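Local coordinates for protein 2-hydroxy-3-oxopropionate reductase (Polaromonas sp. JS666, PDB 4DLL) that probably catalyses the NAD(P)H-dependent reduction of 2-hydroxy-3-oxopropionate (tartronate semialdehyde) to glycerate, at residues Leu119-Ala124 with Pro178-Phe183; Ala144-Pro149 with Ala171-Ser176. All blocks are in the same frame, centred on the assembly; numbering follows the deposited sequence.

Contact 1 of 2, residues Leu119-Ala124 with Pro178-Phe183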
# COMPACT_ATOMS: atom_id res chain seq x y z
N LEU A 119 14.70 -27.49 17.52
CA LEU A 119 13.79 -26.88 16.57
C LEU A 119 14.56 -26.29 15.40
O LEU A 119 15.63 -25.72 15.61
CB LEU A 119 13.01 -25.73 17.25
CG LEU A 119 11.59 -26.04 17.72
CD1 LEU A 119 11.62 -26.88 19.03
CD2 LEU A 119 10.74 -24.79 17.87
N PHE A 120 13.99 -26.39 14.20
CA PHE A 120 14.52 -25.80 13.02
C PHE A 120 13.58 -24.71 12.53
O PHE A 120 12.44 -24.98 12.28
CB PHE A 120 14.72 -26.86 11.96
CG PHE A 120 15.26 -26.35 10.65
CD1 PHE A 120 14.39 -25.95 9.63
CD2 PHE A 120 16.62 -26.37 10.38
CE1 PHE A 120 14.85 -25.51 8.37
CE2 PHE A 120 17.12 -25.93 9.13
CZ PHE A 120 16.22 -25.49 8.11
N LEU A 121 14.08 -23.49 12.42
CA LEU A 121 13.33 -22.31 12.00
C LEU A 121 13.78 -21.98 10.61
O LEU A 121 14.94 -21.59 10.43
CB LEU A 121 13.62 -21.12 12.93
CG LEU A 121 12.59 -20.83 14.04
CD1 LEU A 121 12.16 -22.04 14.80
CD2 LEU A 121 13.05 -19.77 15.00
N ASP A 122 12.90 -22.14 9.62
CA ASP A 122 13.22 -21.71 8.27
C ASP A 122 12.68 -20.34 7.96
O ASP A 122 11.47 -20.12 7.91
CB ASP A 122 12.84 -22.73 7.19
CG ASP A 122 13.67 -22.52 5.92
OD1 ASP A 122 14.18 -21.36 5.72
OD2 ASP A 122 13.87 -23.49 5.13
N MSE A 123 13.62 -19.42 7.80
CA MSE A 123 13.39 -18.03 7.42
C MSE A 123 13.66 -17.83 5.96
O MSE A 123 13.17 -16.88 5.40
CB MSE A 123 14.33 -17.10 8.16
CG MSE A 123 14.12 -17.16 9.63
SE MSE A 123 14.81 -15.54 10.45
CE MSE A 123 13.25 -15.38 11.84
N ALA A 124 14.44 -18.68 5.34
CA ALA A 124 14.60 -18.62 3.86
C ALA A 124 13.23 -18.45 3.11
O ALA A 124 12.17 -18.84 3.61
CB ALA A 124 15.30 -19.85 3.40
N PRO A 178 10.03 -16.87 22.47
CA PRO A 178 11.03 -15.98 23.08
C PRO A 178 12.15 -15.64 22.09
O PRO A 178 12.62 -14.49 22.06
CB PRO A 178 11.57 -16.81 24.28
CG PRO A 178 10.39 -17.64 24.69
CD PRO A 178 9.78 -18.05 23.31
N LEU A 179 12.60 -16.61 21.28
CA LEU A 179 13.65 -16.25 20.29
C LEU A 179 13.07 -15.29 19.27
O LEU A 179 13.71 -14.28 18.91
CB LEU A 179 14.22 -17.45 19.59
CG LEU A 179 15.24 -16.93 18.57
CD1 LEU A 179 16.50 -16.58 19.33
CD2 LEU A 179 15.49 -17.91 17.47
N LEU A 180 11.80 -15.57 18.89
CA LEU A 180 11.15 -14.75 17.91
C LEU A 180 10.99 -13.31 18.33
O LEU A 180 11.32 -12.44 17.55
CB LEU A 180 9.83 -15.37 17.46
CG LEU A 180 10.07 -16.65 16.64
CD1 LEU A 180 8.79 -17.24 16.17
CD2 LEU A 180 11.04 -16.49 15.55
N LYS A 181 10.53 -13.07 19.58
CA LYS A 181 10.38 -11.70 20.14
C LYS A 181 11.61 -10.83 20.05
O LYS A 181 11.52 -9.60 19.99
CB LYS A 181 9.95 -11.73 21.61
CG LYS A 181 8.94 -12.71 21.95
CD LYS A 181 7.57 -12.15 21.98
CE LYS A 181 6.74 -12.82 23.09
NZ LYS A 181 5.36 -12.20 23.24
N VAL A 182 12.79 -11.43 20.09
CA VAL A 182 14.03 -10.69 19.93
C VAL A 182 14.04 -9.99 18.56
O VAL A 182 14.61 -8.90 18.40
CB VAL A 182 15.27 -11.63 20.10
CG1 VAL A 182 16.58 -10.89 19.89
CG2 VAL A 182 15.30 -12.25 21.47
N PHE A 183 13.44 -10.62 17.55
CA PHE A 183 13.54 -10.05 16.18
C PHE A 183 12.36 -9.17 15.82
O PHE A 183 12.53 -8.22 15.07
CB PHE A 183 13.66 -11.12 15.13
CG PHE A 183 14.72 -12.12 15.40
CD1 PHE A 183 16.02 -11.73 15.68
CD2 PHE A 183 14.42 -13.48 15.32
CE1 PHE A 183 17.01 -12.69 15.92
CE2 PHE A 183 15.38 -14.45 15.56
CZ PHE A 183 16.69 -14.05 15.86
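Leu121 meets helix 170-183 through a single methyl group, CD2, which fits into the fork between Leu179 and Leu180. CD2 of Leu121 lies 3.9 Å from CD2 of Leu179 and equally far, 3.9 Å, from CD2 of Leu180. Leu179, whose CB already faces the strand, extends with CG anti to its backbone N (chi1 177°), and slides past Leu121 in the opposite direction. The CB of Leu180 points more along the helix surface, and its CD2 reaches back toward the strand to cross Leu121 at a slant. In this Rossmann-type NAD-binding domain, strand 119-122, between strands 90-93 and 144-151 in the sheet, turns Leu121 toward helix 170-183, which packs on the sheet. One residue past the end of the strand, selenomethionine Met123 runs out nearly extended and then bends at chi3 (141°), which carries CE to 4.1 Å from CD2 of Phe183. The methyl approaches this ring obliquely. On one face of the ring, the carbonyl O of Leu179 sits 3.6 Å above the plane, displaced toward the rim. Met46 of helix 43-52 touches both Met123 and Phe183, while Leu50 of the same helix packs on Leu179 and Phe183.

Contact 2 of 2, residues Ala144-Pro149 with Ala171-Ser176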
# COMPACT_ATOMS: atom_id res chain seq x y z
N ALA A 144 11.43 -30.81 15.18
CA ALA A 144 10.40 -29.83 14.89
C ALA A 144 10.84 -28.83 13.83
O ALA A 144 12.00 -28.57 13.65
CB ALA A 144 9.96 -29.06 16.25
N HIS A 145 9.88 -28.24 13.16
CA HIS A 145 10.10 -27.33 12.07
C HIS A 145 9.00 -26.29 12.20
O HIS A 145 7.85 -26.63 12.43
CB HIS A 145 9.88 -28.09 10.78
CG HIS A 145 10.23 -27.33 9.53
ND1 HIS A 145 9.34 -26.46 8.92
CD2 HIS A 145 11.32 -27.38 8.73
CE1 HIS A 145 9.91 -25.96 7.83
NE2 HIS A 145 11.10 -26.50 7.70
N LEU A 146 9.38 -25.01 12.10
CA LEU A 146 8.41 -23.96 11.83
C LEU A 146 8.93 -23.23 10.64
O LEU A 146 10.14 -23.23 10.44
CB LEU A 146 8.39 -22.92 12.93
CG LEU A 146 7.65 -23.31 14.15
CD1 LEU A 146 8.62 -24.16 14.81
CD2 LEU A 146 7.52 -21.99 14.86
N ASP A 147 8.05 -22.54 9.93
CA ASP A 147 8.51 -21.78 8.79
C ASP A 147 8.15 -20.38 9.21
O ASP A 147 6.97 -20.10 9.49
CB ASP A 147 7.88 -22.23 7.42
CG ASP A 147 6.36 -22.39 7.47
OD1 ASP A 147 5.84 -23.27 8.22
OD2 ASP A 147 5.68 -21.67 6.71
N THR A 148 9.18 -19.55 9.35
CA THR A 148 9.06 -18.26 9.99
C THR A 148 9.70 -17.12 9.18
O THR A 148 10.67 -16.47 9.64
CB THR A 148 9.59 -18.29 11.48
OG1 THR A 148 11.01 -18.36 11.52
CG2 THR A 148 9.02 -19.49 12.24
N PRO A 149 9.19 -16.88 7.95
CA PRO A 149 9.65 -15.69 7.18
C PRO A 149 9.30 -14.37 7.80
O PRO A 149 8.35 -14.28 8.62
CB PRO A 149 8.93 -15.82 5.85
CG PRO A 149 7.78 -16.69 6.15
CD PRO A 149 8.21 -17.66 7.20
N ALA A 171 2.47 -25.68 20.01
CA ALA A 171 3.54 -25.99 20.98
C ALA A 171 4.94 -25.62 20.50
O ALA A 171 5.72 -25.09 21.26
CB ALA A 171 3.50 -27.45 21.39
N ASP A 172 5.25 -25.89 19.23
CA ASP A 172 6.56 -25.55 18.69
C ASP A 172 6.69 -24.01 18.60
O ASP A 172 7.74 -23.43 18.97
CB ASP A 172 6.76 -26.22 17.32
CG ASP A 172 6.94 -27.74 17.42
OD1 ASP A 172 7.54 -28.19 18.40
OD2 ASP A 172 6.53 -28.48 16.49
N PHE A 173 5.61 -23.35 18.14
CA PHE A 173 5.60 -21.92 18.02
C PHE A 173 5.78 -21.29 19.40
O PHE A 173 6.53 -20.33 19.51
CB PHE A 173 4.30 -21.41 17.36
CG PHE A 173 4.15 -19.91 17.38
CD1 PHE A 173 4.81 -19.12 16.40
CD2 PHE A 173 3.37 -19.29 18.37
CE1 PHE A 173 4.70 -17.74 16.37
CE2 PHE A 173 3.24 -17.87 18.39
CZ PHE A 173 3.89 -17.09 17.39
N GLU A 174 5.10 -21.81 20.43
CA GLU A 174 5.40 -21.26 21.77
C GLU A 174 6.85 -21.52 22.18
O GLU A 174 7.53 -20.66 22.70
CB GLU A 174 4.42 -21.79 22.83
CG GLU A 174 3.02 -21.35 22.51
CD GLU A 174 2.86 -19.87 22.73
OE1 GLU A 174 3.26 -19.41 23.83
OE2 GLU A 174 2.35 -19.14 21.81
N ARG A 175 7.35 -22.71 21.92
CA ARG A 175 8.76 -22.92 22.18
C ARG A 175 9.63 -21.85 21.53
O ARG A 175 10.64 -21.44 22.11
CB ARG A 175 9.19 -24.32 21.77
CG ARG A 175 8.79 -25.35 22.78
CD ARG A 175 9.16 -26.78 22.40
NE ARG A 175 9.28 -27.54 23.65
CZ ARG A 175 10.43 -27.78 24.29
NH1 ARG A 175 11.58 -27.33 23.79
NH2 ARG A 175 10.44 -28.47 25.44
N SER A 176 9.18 -21.34 20.39
CA SER A 176 9.97 -20.43 19.57
C SER A 176 9.89 -19.03 19.98
O SER A 176 10.71 -18.22 19.53
CB SER A 176 9.39 -20.41 18.15
OG SER A 176 9.79 -21.58 17.50
O HOH W 1 5.92 -27.22 14.15
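Strand 144-147 and the helical segment 171-176 run at a steep 77° to each other, their axes approaching to 8.8 Å. The closest CA pairs are Ala144 with Asp172 and Leu146 with Phe173. CB of Ala144 rests over the face of the Asp172 carboxylate, 3.4 Å from OD1 and nearly as close to CG and OD2. A water links the same carboxylate to the strand, donating to OD2 of Asp172 and to O of His145 at 2.7 Å each. Leu146 divides its methyls: CD1 packs on CB of Asp172 at 3.7 Å, while CD2 lies near the plane of the Phe173 ring, at its edge, and 3.5 Å from OG of Ser176. With chi1 at -76°, that hydroxyl turns back along the helix and donates to O of Asp172 (3.1 Å), from 39° above the carbonyl plane. Putting an alanine here removes the hydroxyl, which would probably cost O of Asp172 a donor and open a gap beside CD2 of Leu146. Phe173 also stacks on His188 of strand 184-190. Helix 170-183 is the connection of a beta-alpha-beta crossover between parallel strands 162-167 and 184-190, which run antiparallel to strand 144-151 and extend the Rossmann sheet, as in the 6-phosphogluconate dehydrogenase family.

How the contacts relate
Contacts 1 and 2, with centres about 7 Å apart, pack one helix, 170-183, on two neighbouring strands. The helix supplies its earlier residues to contact 2 and its last turns to contact 1, an example of how a single helix can cover adjacent strands with different parts of its length. Strands 144-151 and 119-122 lie side by side in the sheet, with Ala144 O 3.0 Å from Phe120 N in a probable hydrogen bond. Leu119, on the strand of contact 1, packs with its CD2 3.4 Å from OG of Ser176 in contact 2. Along the chain contact 2 is nested within the loop closed by contact 1. Together they pack helix 170-183 against the sheet of what is, by family, the NAD-binding domain.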